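Local coordinates for protein IMPACT family member YigZ (Escherichia coli, PDB 1VI7) that is of uncertain function, although its family is thought to bind anions and guanyl ribonucleotides and perhaps to hydrolyse nucleoside triphosphates, at residues A58-P64 / V95-T99; P85-L90 / Y120-N125. All blocks are in the same frame, centred on the assembly; numbering follows the deposited sequence.

Overall arrangement
Interactions 1 and 2 lie in one domain, on adjoining layers: interaction 1 joins strands 57-60 and 98-105 of the five-stranded antiparallel sheet, and interaction 2 pairs helices 84-93 and 113-128 over that sheet. Their centres are about 13 Å apart, and they touch through packing: Ala58 CB lies 3.4 Å from Met86 CG, and Ala58 O lies 3.8 Å from Leu90 CD1. The segments alternate along the chain, with helix 84-93 leading to strand 98-105 and that strand to helix 113-128. The centre of interaction 1 is about 5 Å from the centre of the chain, that of interaction 2 about 17 Å.

Interaction 1. Residues A58-P64 / V95-T99; sequences AWVAGAP and VGEIT
Val60 and Ile98 carry both backbone hydrogen bonds of this contact, as an antiparallel hydrogen-bonded pair. Val60 N donates to Ile98 O over 3.1 Å, with 157° at the hydrogen, and Ile98 N returns a bond to Val60 O. Weaker CA-H...O contacts lie next to this pair, such as Trp59 CA to Ile98 O at 3.3 Å.

Beyond the pair comes the non-hydrogen-bonded pair Trp59-Thr99, whose side chains run side by side, Thr99 CB 3.7 Å from Trp59 CB. The indole ring then leads away from Thr99, and helix 34-48 covers both side chains. With OG1 anti to the carbonyl carbon (chi1 -76°), Thr99 turns its hydroxyl to Thr32, with whose OG1 it shares a hydrogen bond. The two strands are neighbours inside a five-stranded antiparallel sheet carrying helices on both faces, an arrangement consistent with the S5-like fold to which this sequence family is assigned.

On the face of Val60 and Ile98, Val60 CG1 stands 4.2 Å from Ile98 CG2, and the same methyl leans over the incoming turn, 3.5 Å from Val95 O. Gly62 and Gly96 lie next to each other where the strand pairing ends, and a CB on either would point toward the other segment. Pro64, after a cis peptide bond, sets CB against Gly96 CA at 3.5 Å.

With left-handed helical backbone angles, Glu97 points its CB away from segment 58-64, while CG passes 3.7 Å from Ala61 O. The chain is extended beyond CG, which carries the carboxylate out to His31, where OE2 hydrogen-bonds to NE2.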
ATOM      1  N   ALA A  58      -0.564   9.913  -8.263  1.00 39.23           N
ATOM      2  CA  ALA A  58      -0.881   8.602  -8.838  1.00 39.70           C
ATOM      3  C   ALA A  58      -0.527   7.530  -7.802  1.00 40.05           C
ATOM      4  O   ALA A  58       0.438   7.802  -7.051  1.00 40.71           O
ATOM      5  CB  ALA A  58      -0.016   8.370 -10.070  1.00 39.18           C
ATOM      6  N   TRP A  59      -1.219   6.409  -7.768  1.00 39.55           N
ATOM      7  CA  TRP A  59      -0.901   5.385  -6.774  1.00 40.85           C
ATOM      8  C   TRP A  59      -1.500   4.037  -7.149  1.00 42.48           C
ATOM      9  O   TRP A  59      -2.282   3.980  -8.097  1.00 42.29           O
ATOM     10  CB  TRP A  59      -1.351   5.819  -5.393  1.00 46.26           C
ATOM     11  CG  TRP A  59      -2.824   5.925  -5.153  1.00 52.80           C
ATOM     12  CD1 TRP A  59      -3.693   4.887  -4.943  1.00 55.20           C
ATOM     13  CD2 TRP A  59      -3.616   7.113  -5.046  1.00 53.76           C
ATOM     14  NE1 TRP A  59      -4.966   5.357  -4.752  1.00 56.66           N
ATOM     15  CE2 TRP A  59      -4.944   6.724  -4.817  1.00 54.72           C
ATOM     16  CE3 TRP A  59      -3.317   8.477  -5.146  1.00 56.15           C
ATOM     17  CZ2 TRP A  59      -5.990   7.631  -4.665  1.00 56.26           C
ATOM     18  CZ3 TRP A  59      -4.358   9.382  -5.010  1.00 59.95           C
ATOM     19  CH2 TRP A  59      -5.673   8.959  -4.751  1.00 59.29           C
ATOM     20  N   VAL A  60      -1.126   3.007  -6.469  1.00 44.36           N
ATOM     21  CA  VAL A  60      -1.628   1.606  -6.580  1.00 48.85           C
ATOM     22  C   VAL A  60      -1.649   1.181  -5.130  1.00 52.15           C
ATOM     23  O   VAL A  60      -0.647   1.574  -4.474  1.00 51.78           O
ATOM     24  CB  VAL A  60      -0.518   0.850  -7.351  1.00 44.82           C
ATOM     25  CG1 VAL A  60       0.190  -0.181  -6.488  1.00 46.86           C
ATOM     26  CG2 VAL A  60      -0.925   0.211  -8.639  1.00 42.95           C
ATOM     27  N   ALA A  61      -2.633   0.504  -4.609  1.00 54.29           N
ATOM     28  CA  ALA A  61      -2.446   0.193  -3.127  1.00 58.08           C
ATOM     29  C   ALA A  61      -2.152  -1.296  -2.999  1.00 59.64           C
ATOM     30  O   ALA A  61      -2.450  -1.987  -2.067  1.00 58.47           O
ATOM     31  CB  ALA A  61      -3.468   0.743  -2.266  1.00 57.60           C
ATOM     32  N   GLY A  62      -1.429  -1.674  -4.044  1.00 61.98           N
ATOM     33  CA  GLY A  62      -0.921  -2.914  -4.345  1.00 63.94           C
ATOM     34  C   GLY A  62      -1.634  -4.100  -3.739  1.00 63.86           C
ATOM     35  O   GLY A  62      -1.777  -4.339  -2.592  1.00 63.23           O
ATOM     36  N   ALA A  63      -1.977  -4.949  -4.693  1.00 65.76           N
ATOM     37  CA  ALA A  63      -2.490  -6.256  -4.554  1.00 68.90           C
ATOM     38  C   ALA A  63      -1.644  -7.239  -5.392  1.00 70.04           C
ATOM     39  O   ALA A  63      -1.891  -8.435  -5.269  1.00 71.96           O
ATOM     40  CB  ALA A  63      -3.915  -6.434  -4.920  1.00 73.00           C
ATOM     41  N   PRO A  64      -0.745  -6.732  -6.203  1.00 71.26           N
ATOM     42  CA  PRO A  64      -0.450  -5.331  -6.409  1.00 71.63           C
ATOM     43  C   PRO A  64      -1.304  -4.701  -7.504  1.00 72.07           C
ATOM     44  O   PRO A  64      -2.319  -4.047  -7.284  1.00 72.27           O
ATOM     45  CB  PRO A  64       1.016  -5.293  -6.784  1.00 71.55           C
ATOM     46  CG  PRO A  64       1.290  -6.601  -7.419  1.00 71.05           C
ATOM     47  CD  PRO A  64       0.174  -7.542  -7.063  1.00 71.21           C
ATOM     48  N   VAL A  95       5.102  -3.180  -8.382  1.00 36.71           N
ATOM     49  CA  VAL A  95       5.344  -2.880  -6.983  1.00 37.33           C
ATOM     50  C   VAL A  95       4.012  -2.413  -6.381  1.00 38.70           C
ATOM     51  O   VAL A  95       3.440  -1.410  -6.826  1.00 37.82           O
ATOM     52  CB  VAL A  95       6.417  -1.795  -6.810  1.00 32.97           C
ATOM     53  CG1 VAL A  95       6.502  -1.272  -5.395  1.00 28.89           C
ATOM     54  CG2 VAL A  95       7.759  -2.305  -7.309  1.00 31.62           C
ATOM     55  N   GLY A  96       3.561  -3.161  -5.378  1.00 38.52           N
ATOM     56  CA  GLY A  96       2.307  -2.824  -4.721  1.00 39.01           C
ATOM     57  C   GLY A  96       2.458  -1.732  -3.688  1.00 39.16           C
ATOM     58  O   GLY A  96       3.558  -1.341  -3.298  1.00 39.08           O
ATOM     59  N   GLU A  97       1.334  -1.083  -3.317  1.00 37.78           N
ATOM     60  CA  GLU A  97       1.373  -0.186  -2.179  1.00 37.23           C
ATOM     61  C   GLU A  97       2.326   0.976  -2.313  1.00 37.75           C
ATOM     62  O   GLU A  97       3.058   1.317  -1.368  1.00 38.16           O
ATOM     63  CB  GLU A  97       1.792  -0.986  -0.924  1.00 35.90           C
ATOM     64  CG  GLU A  97       0.959  -2.196  -0.591  1.00 31.89           C
ATOM     65  CD  GLU A  97       1.336  -2.875   0.705  1.00 30.84           C
ATOM     66  OE1 GLU A  97       0.864  -4.013   0.906  1.00 26.19           O
ATOM     67  OE2 GLU A  97       2.124  -2.291   1.492  1.00 33.94           O
ATOM     68  N   ILE A  98       2.218   1.738  -3.394  1.00 38.35           N
ATOM     69  CA  ILE A  98       3.108   2.895  -3.575  1.00 35.95           C
ATOM     70  C   ILE A  98       2.333   4.052  -4.186  1.00 36.78           C
ATOM     71  O   ILE A  98       1.469   3.820  -5.023  1.00 38.12           O
ATOM     72  CB  ILE A  98       4.296   2.504  -4.470  1.00 27.52           C
ATOM     73  CG1 ILE A  98       5.166   3.684  -4.847  1.00 27.57           C
ATOM     74  CG2 ILE A  98       3.789   1.779  -5.691  1.00 25.01           C
ATOM     75  CD1 ILE A  98       6.483   3.328  -5.508  1.00 29.24           C
ATOM     76  N   THR A  99       2.782   5.261  -3.929  1.00 36.85           N
ATOM     77  CA  THR A  99       2.133   6.465  -4.407  1.00 38.14           C
ATOM     78  C   THR A  99       3.191   7.411  -4.937  1.00 38.69           C
ATOM     79  O   THR A  99       4.323   7.332  -4.453  1.00 38.26           O
ATOM     80  CB  THR A  99       1.371   7.091  -3.212  1.00 40.11           C
ATOM     81  OG1 THR A  99       0.177   6.326  -2.974  1.00 39.01           O
ATOM     82  CG2 THR A  99       1.008   8.533  -3.444  1.00 39.34           C
TER

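Interaction 2. Residues P85-L90 / Y120-N125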
ATOM      1  N   PRO A  85      -0.017   8.842 -17.293  1.00 32.96           N
ATOM      2  CA  PRO A  85       1.375   8.531 -17.569  1.00 32.56           C
ATOM      3  C   PRO A  85       2.104   8.032 -16.337  1.00 33.07           C
ATOM      4  O   PRO A  85       2.630   6.913 -16.386  1.00 32.94           O
ATOM      5  CB  PRO A  85       1.952   9.833 -18.065  1.00 31.08           C
ATOM      6  CG  PRO A  85       0.820  10.546 -18.666  1.00 31.97           C
ATOM      7  CD  PRO A  85      -0.421  10.097 -17.940  1.00 33.01           C
ATOM      8  N   MET A  86       2.024   8.757 -15.212  1.00 33.16           N
ATOM      9  CA  MET A  86       2.712   8.310 -13.995  1.00 31.17           C
ATOM     10  C   MET A  86       2.083   7.064 -13.412  1.00 31.01           C
ATOM     11  O   MET A  86       2.785   6.195 -12.881  1.00 30.39           O
ATOM     12  CB  MET A  86       2.940   9.384 -13.017  1.00 27.98           C
ATOM     13  CG  MET A  86       1.868  10.135 -12.327  1.00 29.40           C
ATOM     14  SD  MET A  86       2.456  11.471 -11.278  1.00 29.44           S
ATOM     15  CE  MET A  86       2.545  12.848 -12.359  1.00 23.23           C
ATOM     16  N   LEU A  87       0.786   6.864 -13.592  1.00 30.52           N
ATOM     17  CA  LEU A  87       0.188   5.604 -13.083  1.00 30.95           C
ATOM     18  C   LEU A  87       0.729   4.406 -13.831  1.00 31.13           C
ATOM     19  O   LEU A  87       1.125   3.370 -13.237  1.00 32.72           O
ATOM     20  CB  LEU A  87      -1.308   5.735 -13.160  1.00 33.23           C
ATOM     21  CG  LEU A  87      -2.302   4.686 -12.756  1.00 30.51           C
ATOM     22  CD1 LEU A  87      -2.478   3.643 -13.851  1.00 32.60           C
ATOM     23  CD2 LEU A  87      -1.924   4.047 -11.419  1.00 29.57           C
ATOM     24  N   ALA A  88       0.878   4.487 -15.153  1.00 29.71           N
ATOM     25  CA  ALA A  88       1.327   3.352 -15.954  1.00 27.86           C
ATOM     26  C   ALA A  88       2.722   2.866 -15.620  1.00 28.07           C
ATOM     27  O   ALA A  88       3.034   1.692 -15.845  1.00 27.79           O
ATOM     28  CB  ALA A  88       1.130   3.642 -17.410  1.00 24.01           C
ATOM     29  N   GLN A  89       3.589   3.766 -15.174  1.00 28.00           N
ATOM     30  CA  GLN A  89       4.891   3.424 -14.626  1.00 28.74           C
ATOM     31  C   GLN A  89       4.685   2.571 -13.366  1.00 29.84           C
ATOM     32  O   GLN A  89       5.078   1.400 -13.273  1.00 28.78           O
ATOM     33  CB  GLN A  89       5.698   4.680 -14.340  1.00 24.75           C
ATOM     34  CG  GLN A  89       6.043   5.572 -15.513  1.00 23.82           C
ATOM     35  CD  GLN A  89       6.857   4.904 -16.584  1.00 24.77           C
ATOM     36  OE1 GLN A  89       7.922   4.334 -16.360  1.00 26.31           O
ATOM     37  NE2 GLN A  89       6.345   4.855 -17.810  1.00 29.52           N
ATOM     38  N   LEU A  90       3.839   3.046 -12.437  1.00 29.46           N
ATOM     39  CA  LEU A  90       3.636   2.233 -11.225  1.00 30.64           C
ATOM     40  C   LEU A  90       3.068   0.901 -11.616  1.00 31.43           C
ATOM     41  O   LEU A  90       3.539  -0.197 -11.280  1.00 32.05           O
ATOM     42  CB  LEU A  90       2.830   3.010 -10.206  1.00 32.13           C
ATOM     43  CG  LEU A  90       3.260   4.477  -9.995  1.00 32.21           C
ATOM     44  CD1 LEU A  90       2.180   5.267  -9.283  1.00 32.20           C
ATOM     45  CD2 LEU A  90       4.547   4.588  -9.198  1.00 30.83           C
ATOM     46  N   TYR A 120       6.232  13.999 -16.487  1.00 34.99           N
ATOM     47  CA  TYR A 120       5.485  13.330 -15.442  1.00 33.42           C
ATOM     48  C   TYR A 120       5.702  11.835 -15.472  1.00 33.15           C
ATOM     49  O   TYR A 120       6.116  11.282 -14.458  1.00 31.06           O
ATOM     50  CB  TYR A 120       4.007  13.697 -15.582  1.00 36.64           C
ATOM     51  CG  TYR A 120       3.777  15.135 -15.137  1.00 41.26           C
ATOM     52  CD1 TYR A 120       3.889  15.435 -13.783  1.00 41.55           C
ATOM     53  CD2 TYR A 120       3.506  16.164 -16.029  1.00 41.07           C
ATOM     54  CE1 TYR A 120       3.709  16.726 -13.346  1.00 42.22           C
ATOM     55  CE2 TYR A 120       3.353  17.461 -15.589  1.00 40.88           C
ATOM     56  CZ  TYR A 120       3.432  17.733 -14.245  1.00 41.75           C
ATOM     57  OH  TYR A 120       3.264  19.013 -13.769  1.00 42.63           O
ATOM     58  N   GLY A 121       5.369  11.196 -16.589  1.00 32.86           N
ATOM     59  CA  GLY A 121       5.577   9.760 -16.739  1.00 33.03           C
ATOM     60  C   GLY A 121       7.057   9.474 -16.473  1.00 34.30           C
ATOM     61  O   GLY A 121       7.439   8.791 -15.517  1.00 35.34           O
ATOM     62  N   GLY A 122       7.917  10.142 -17.228  1.00 34.25           N
ATOM     63  CA  GLY A 122       9.349  10.051 -17.096  1.00 33.98           C
ATOM     64  C   GLY A 122       9.879  10.310 -15.701  1.00 33.58           C
ATOM     65  O   GLY A 122      10.929   9.804 -15.313  1.00 32.59           O
ATOM     66  N   GLY A 123       9.289  11.269 -14.996  1.00 34.74           N
ATOM     67  CA  GLY A 123       9.665  11.609 -13.636  1.00 33.56           C
ATOM     68  C   GLY A 123       9.462  10.390 -12.743  1.00 33.94           C
ATOM     69  O   GLY A 123      10.420   9.957 -12.091  1.00 34.49           O
ATOM     70  N   VAL A 124       8.293   9.750 -12.864  1.00 32.53           N
ATOM     71  CA  VAL A 124       8.052   8.551 -12.051  1.00 32.89           C
ATOM     72  C   VAL A 124       8.982   7.430 -12.501  1.00 34.27           C
ATOM     73  O   VAL A 124       9.590   6.742 -11.652  1.00 35.73           O
ATOM     74  CB  VAL A 124       6.595   8.134 -12.025  1.00 27.23           C
ATOM     75  CG1 VAL A 124       6.306   6.929 -11.158  1.00 24.08           C
ATOM     76  CG2 VAL A 124       5.777   9.315 -11.513  1.00 30.26           C
ATOM     77  N   ASN A 125       9.336   7.450 -13.784  1.00 31.76           N
ATOM     78  CA  ASN A 125      10.269   6.475 -14.300  1.00 31.47           C
ATOM     79  C   ASN A 125      11.656   6.566 -13.677  1.00 31.03           C
ATOM     80  O   ASN A 125      12.269   5.533 -13.391  1.00 30.47           O
ATOM     81  CB  ASN A 125      10.381   6.662 -15.834  1.00 29.27           C
ATOM     82  CG  ASN A 125      11.190   5.514 -16.429  1.00 24.59           C
ATOM     83  OD1 ASN A 125      12.417   5.581 -16.390  1.00 23.23           O
ATOM     84  ND2 ASN A 125      10.484   4.481 -16.845  1.00 19.58           N
TER
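Met86 and Gln89 reach helix 113-128 through bent side chains. Met86 holds CG between its backbone N and carbonyl carbon (chi1 64°), and the bend at chi3 (88°) brings CE alongside Tyr120, 3.6 Å from Tyr120 CB and obliquely placed against the ring. Gln89 folds at chi2, which lays CG 3.5 Å from Gly121 O and turns the amide toward Asn125. There Asn125 ND2 donates to Gln89 OE1 over 2.6 Å in a fairly straight bond. Gln89 OE1 lies close to the plane of the Asn125 amide, while ND2 is tilted from the carbonyl plane of Gln89, and the two amides are strongly twisted against each other. Replacing Gln89 by alanine removes the side-chain amide, which would probably leave Asn125 ND2 without this acceptor and open a gap beside Gly121.

Val124 fills the middle: CG1 meets Leu90 CD2 at 3.5 Å, while CG2 faces Met86, 4.0 Å from SD. Pro85 CB rests 3.9 Å from Gly121 CA; the segment axes approach to 7.6 Å, crossing at -29°, a closeness to which the glycine probably contributes.

Tyr120 OH continues past this contact to hydrogen-bond with Glu77 OE1. Beneath the helix pair lies the sheet: besides resting on strand 57-60, the pair packs on strand 98-105, Met86 and Tyr120 on Val102 and Val124 on Ala100.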